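PDB 2FML: MutT/nudix family protein from Enterococcus faecalis, which is of unknown function but is probably an NrtR-like transcriptional regulator that joins a nucleotide-sensing Nudix domain to a DNA-binding winged helix. Local coordinates for residues 151-155 with 156-160; 190-193 with 194-198. One frame throughout, in Å; residues are numbered along the deposited sequence.

Contact 1. Residues 151-155 with 156-160; sequences LERHG and QHITL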
loop_
_atom_site.group_PDB
_atom_site.type_symbol
_atom_site.label_atom_id
_atom_site.label_comp_id
_atom_site.label_asym_id
_atom_site.label_seq_id
_atom_site.Cartn_x
_atom_site.Cartn_y
_atom_site.Cartn_z
ATOM N N LEU A 151 6.178 -9.064 21.995
ATOM C CA LEU A 151 5.095 -9.463 21.113
ATOM C C LEU A 151 5.028 -11.016 20.968
ATOM O O LEU A 151 5.957 -11.665 20.470
ATOM C CB LEU A 151 5.281 -8.749 19.774
ATOM C CG LEU A 151 4.632 -9.431 18.569
ATOM C CD1 LEU A 151 3.085 -9.331 18.557
ATOM C CD2 LEU A 151 5.247 -8.843 17.293
ATOM N N GLU A 152 3.914 -11.610 21.366
ATOM C CA GLU A 152 3.773 -13.061 21.341
ATOM C C GLU A 152 2.458 -13.489 20.675
ATOM O O GLU A 152 1.379 -12.928 20.975
ATOM C CB GLU A 152 3.867 -13.572 22.773
ATOM C CG GLU A 152 3.756 -15.019 22.921
ATOM C CD GLU A 152 4.776 -15.581 23.875
ATOM O OE1 GLU A 152 4.911 -15.038 25.007
ATOM O OE2 GLU A 152 5.443 -16.587 23.505
ATOM N N ARG A 153 2.548 -14.467 19.770
ATOM C CA ARG A 153 1.368 -15.113 19.186
ATOM C C ARG A 153 0.832 -16.338 19.971
ATOM O O ARG A 153 1.579 -17.288 20.286
ATOM C CB ARG A 153 1.611 -15.528 17.749
ATOM C CG ARG A 153 0.313 -16.017 17.126
ATOM C CD ARG A 153 0.527 -16.392 15.701
ATOM N NE ARG A 153 -0.674 -16.940 15.079
ATOM C CZ ARG A 153 -0.850 -17.087 13.768
ATOM N NH1 ARG A 153 0.096 -16.756 12.894
ATOM N NH2 ARG A 153 -1.994 -17.563 13.323
ATOM N N HIS A 154 -0.464 -16.296 20.273
ATOM C CA HIS A 154 -1.169 -17.422 20.895
ATOM C C HIS A 154 -2.397 -17.734 20.048
ATOM O O HIS A 154 -3.454 -17.145 20.259
ATOM C CB HIS A 154 -1.596 -17.069 22.335
ATOM C CG HIS A 154 -0.445 -16.808 23.258
ATOM N ND1 HIS A 154 -0.076 -15.536 23.643
ATOM C CD2 HIS A 154 0.443 -17.649 23.844
ATOM C CE1 HIS A 154 0.970 -15.603 24.453
ATOM N NE2 HIS A 154 1.317 -16.873 24.575
ATOM N N GLY A 155 -2.243 -18.658 19.097
ATOM C CA GLY A 155 -3.347 -19.083 18.261
ATOM C C GLY A 155 -3.662 -17.949 17.330
ATOM O O GLY A 155 -2.829 -17.554 16.533
ATOM N N GLN A 156 -4.855 -17.385 17.439
ATOM C CA GLN A 156 -5.260 -16.334 16.498
ATOM C C GLN A 156 -5.143 -14.919 17.103
ATOM O O GLN A 156 -5.672 -13.969 16.563
ATOM C CB GLN A 156 -6.661 -16.618 15.934
ATOM C CG GLN A 156 -6.831 -18.070 15.344
ATOM C CD GLN A 156 -5.752 -18.478 14.276
ATOM O OE1 GLN A 156 -5.624 -17.846 13.211
ATOM N NE2 GLN A 156 -4.991 -19.542 14.577
ATOM N N HIS A 157 -4.428 -14.824 18.226
ATOM C CA HIS A 157 -4.240 -13.586 18.994
ATOM C C HIS A 157 -2.777 -13.325 19.157
ATOM O O HIS A 157 -1.975 -14.211 19.163
ATOM C CB HIS A 157 -4.825 -13.675 20.428
ATOM C CG HIS A 157 -6.290 -13.945 20.456
ATOM N ND1 HIS A 157 -6.857 -14.894 21.275
ATOM C CD2 HIS A 157 -7.296 -13.432 19.720
ATOM C CE1 HIS A 157 -8.160 -14.943 21.048
ATOM N NE2 HIS A 157 -8.448 -14.069 20.103
ATOM N N ILE A 158 -2.481 -12.060 19.347
ATOM C CA ILE A 158 -1.154 -11.602 19.716
ATOM C C ILE A 158 -1.259 -10.726 20.921
ATOM O O ILE A 158 -2.237 -9.965 21.066
ATOM C CB ILE A 158 -0.450 -10.839 18.544
ATOM C CG1 ILE A 158 -1.275 -9.646 17.998
ATOM C CG2 ILE A 158 -0.131 -11.799 17.446
ATOM C CD1 ILE A 158 -0.474 -8.837 16.901
ATOM N N THR A 159 -0.274 -10.824 21.793
ATOM C CA THR A 159 -0.204 -9.983 22.988
ATOM C C THR A 159 1.117 -9.148 22.920
ATOM O O THR A 159 2.172 -9.679 22.670
ATOM C CB THR A 159 -0.220 -10.887 24.270
ATOM O OG1 THR A 159 -1.440 -11.609 24.268
ATOM C CG2 THR A 159 -0.116 -10.093 25.584
ATOM N N LEU A 160 0.989 -7.855 23.155
ATOM C CA LEU A 160 2.049 -6.909 23.335
ATOM C C LEU A 160 2.105 -6.584 24.807
ATOM O O LEU A 160 1.119 -6.105 25.391
ATOM C CB LEU A 160 1.725 -5.622 22.574
ATOM C CG LEU A 160 0.912 -5.568 21.266
ATOM C CD1 LEU A 160 1.004 -4.142 20.704
ATOM C CD2 LEU A 160 1.369 -6.553 20.220
#

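Contact 2. Residues 190-193 with 194-198; sequences IIKA and FNRVV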
loop_
_atom_site.group_PDB
_atom_site.type_symbol
_atom_site.label_atom_id
_atom_site.label_comp_id
_atom_site.label_asym_id
_atom_site.label_seq_id
_atom_site.Cartn_x
_atom_site.Cartn_y
_atom_site.Cartn_z
ATOM N N ILE A 190 -1.278 -2.754 13.699
ATOM C CA ILE A 190 -0.365 -3.809 14.156
ATOM C C ILE A 190 -0.716 -5.205 13.610
ATOM O O ILE A 190 0.156 -5.975 13.136
ATOM C CB ILE A 190 -0.224 -3.794 15.689
ATOM C CG1 ILE A 190 0.576 -2.552 16.027
ATOM C CG2 ILE A 190 0.561 -5.108 16.226
ATOM C CD1 ILE A 190 0.599 -2.130 17.427
ATOM N N ILE A 191 -2.001 -5.520 13.644
ATOM C CA ILE A 191 -2.533 -6.737 13.026
ATOM C C ILE A 191 -2.214 -6.767 11.522
ATOM O O ILE A 191 -1.773 -7.793 10.994
ATOM C CB ILE A 191 -4.063 -6.824 13.309
ATOM C CG1 ILE A 191 -4.301 -7.020 14.809
ATOM C CG2 ILE A 191 -4.795 -7.847 12.457
ATOM C CD1 ILE A 191 -3.861 -8.272 15.337
ATOM N N LYS A 192 -2.432 -5.660 10.821
ATOM C CA LYS A 192 -2.035 -5.606 9.375
ATOM C C LYS A 192 -0.550 -5.939 9.172
ATOM O O LYS A 192 -0.205 -6.725 8.290
ATOM C CB LYS A 192 -2.401 -4.264 8.723
ATOM C CG LYS A 192 -2.273 -4.138 7.161
ATOM C CD LYS A 192 -3.482 -4.704 6.313
ATOM C CE LYS A 192 -4.821 -4.011 6.456
ATOM N NZ LYS A 192 -5.857 -4.616 5.409
ATOM N N ALA A 193 0.307 -5.356 10.000
ATOM C CA ALA A 193 1.759 -5.596 9.955
ATOM C C ALA A 193 2.097 -7.036 10.265
ATOM O O ALA A 193 2.963 -7.652 9.567
ATOM C CB ALA A 193 2.516 -4.628 10.924
ATOM N N PHE A 194 1.426 -7.604 11.285
ATOM C CA PHE A 194 1.740 -8.962 11.705
ATOM C C PHE A 194 1.348 -9.976 10.618
ATOM O O PHE A 194 2.131 -10.887 10.288
ATOM C CB PHE A 194 1.071 -9.286 13.066
ATOM C CG PHE A 194 1.552 -10.556 13.673
ATOM C CD1 PHE A 194 2.634 -10.557 14.516
ATOM C CD2 PHE A 194 0.949 -11.781 13.344
ATOM C CE1 PHE A 194 3.106 -11.780 15.056
ATOM C CE2 PHE A 194 1.431 -13.012 13.850
ATOM C CZ PHE A 194 2.509 -12.991 14.723
ATOM N N ASN A 195 0.128 -9.823 10.094
ATOM C CA ASN A 195 -0.413 -10.696 9.039
ATOM C C ASN A 195 0.374 -10.526 7.707
ATOM O O ASN A 195 0.515 -11.480 6.944
ATOM C CB ASN A 195 -1.918 -10.392 8.859
ATOM C CG ASN A 195 -2.744 -10.990 9.972
ATOM O OD1 ASN A 195 -2.299 -11.953 10.597
ATOM N ND2 ASN A 195 -3.931 -10.448 10.240
ATOM N N ARG A 196 0.889 -9.318 7.450
ATOM C CA ARG A 196 1.656 -9.061 6.234
ATOM C C ARG A 196 2.943 -9.876 6.230
ATOM O O ARG A 196 3.324 -10.420 5.195
ATOM C CB ARG A 196 1.965 -7.552 6.044
ATOM C CG ARG A 196 2.927 -7.229 4.846
ATOM C CD ARG A 196 2.190 -7.335 3.506
ATOM N NE ARG A 196 0.785 -6.870 3.654
ATOM C CZ ARG A 196 0.325 -5.668 3.364
ATOM N NH1 ARG A 196 1.145 -4.736 2.866
ATOM N NH2 ARG A 196 -0.971 -5.406 3.555
ATOM N N VAL A 197 3.605 -9.942 7.378
ATOM C CA VAL A 197 4.808 -10.778 7.560
ATOM C C VAL A 197 4.528 -12.315 7.374
ATOM O O VAL A 197 5.194 -12.986 6.561
ATOM C CB VAL A 197 5.495 -10.500 8.942
ATOM C CG1 VAL A 197 6.701 -11.447 9.157
ATOM C CG2 VAL A 197 5.878 -9.006 9.102
ATOM N N VAL A 198 3.553 -12.856 8.123
ATOM C CA VAL A 198 2.994 -14.205 7.880
ATOM C C VAL A 198 2.686 -14.501 6.399
ATOM O O VAL A 198 3.056 -15.573 5.911
ATOM C CB VAL A 198 1.698 -14.457 8.690
ATOM C CG1 VAL A 198 1.168 -15.833 8.354
ATOM C CG2 VAL A 198 1.948 -14.303 10.206
#

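Contact 1. Residues 151-155 with 156-160
Glu-152 and Thr-159 pair across a tight antiparallel hairpin, N of Glu-152 to O of Thr-159 at 2.9 Å and N of Thr-159 to O of Glu-152 at 2.8 Å, and a type II' turn from His-154 to His-157 closes it. At the turn the two bonds differ: N of His-154 reaches O of His-157 at 2.8 Å, whereas the return bond from N of His-157 to O of His-154 is longer and comes from above the carbonyl plane. Gly-155 takes the positive phi (71°) that this turn needs at its first corner. Its carbonyl is gripped by Arg-153, whose chain runs extended from CG to NE; NE donates to O of Gly-155 at 2.7 Å, almost straight (171°) and in the guanidinium plane, and NH2 adds a weak second bond. The Gln-156 amide lies alongside, its plane turned 73° from the guanidinium, with OE1 near the guanidinium edge, 3.6 Å from NH2 of Arg-153. On the face shared by Leu-151, Ile-158 and Leu-160, CD1 of Leu-151 is the meeting point: it touches CD2 of Leu-160 at 3.7 Å, side by side, and meets CB of Ile-158 at a slant, 3.8 Å away. On the other face OG1 of Thr-159 bonds to Thr-168 of strand 165-170. Strand 55-63 flanks the hairpin beside Leu-151, strand 165-170 pairs with Ile-158 and Leu-160, helix 186-200 packs on Ile-158, Leu-160 and the Arg-153 chain, and NH1 of Arg-153 bonds to O of Phe-227 in helix 217-228.

Contact 2. Residues 190-193 with 194-198
Ile-191 and Asn-195, one helical turn apart, lie side by side and point the same way, ND2 of Asn-195 resting 3.5 Å from CG2 of Ile-191. The backbone beneath them is joined by a nearly straight bond, N of Asn-195 to O of Ile-191 at 2.9 Å with 172° at the hydrogen. CG of Asn-195 stands anti to its own carbonyl carbon (chi1 -76°), which leans the amide toward the side chain of Ile-191. On another side of the helix Lys-192 and Arg-196 make a looser pair. Both chains bend at chi2 and chi3, and NH2 of Arg-196 comes within 3.8 Å of CD of Lys-192, a contact with the lysine's methylene portion and not with its amine. NZ of Lys-192 is 5.3 Å from NH2 of Arg-196, close enough that the like charges probably still disfavour one another a little. CB of Phe-194 packs 3.4 Å from O of Ile-190, and CG2 of Val-197 meets O of Ala-193 at 3.2 Å. N of Phe-194, Arg-196 and Val-197 each donate to the carbonyl O four residues back, completing the first shell.

Further out, two of the polar ends, those of Asn-195 and Arg-196, are tied to neighbouring elements: ND2 of Asn-195 donates to O of Leu-171, just beyond strand 165-170, and NH1 of Arg-196 to O of Leu-109 in strand 106-112. The ring of Phe-194 meets that of Phe-227, their planes about 40° apart, while Ile-190 and Ile-191 press on Ile-158 and Leu-169. This is a regular alpha-helix, its i to i+4 bonds intact, packed against the beta sheet of a Nudix domain in the alpha/beta/alpha sandwich manner, and held by carbonyls of the flanking strand and loop.

Overall arrangement
Contact 1 comes first along the chain and closes before contact 2 opens; their centres lie about 11 Å apart. The hairpin of strands 143-154 and 157-162 offers its apolar face to helix 186-200, and the two contacts touch directly there: CD1 of Ile-158 sits 3.8 Å from CD1 of Ile-191, and CD1 of Leu-160 is 3.9 Å from CD1 of Ile-190. Nearer the turn, CD of Arg-153 packs 4.0 Å from CE2 of Phe-194. Phe-227 of helix 217-228, within the winged-helix range, is met by both contacts, through Arg-153 and through Phe-194. The pair thus joins the Nudix sheet, its covering helix and the probable DNA-binding part of the chain.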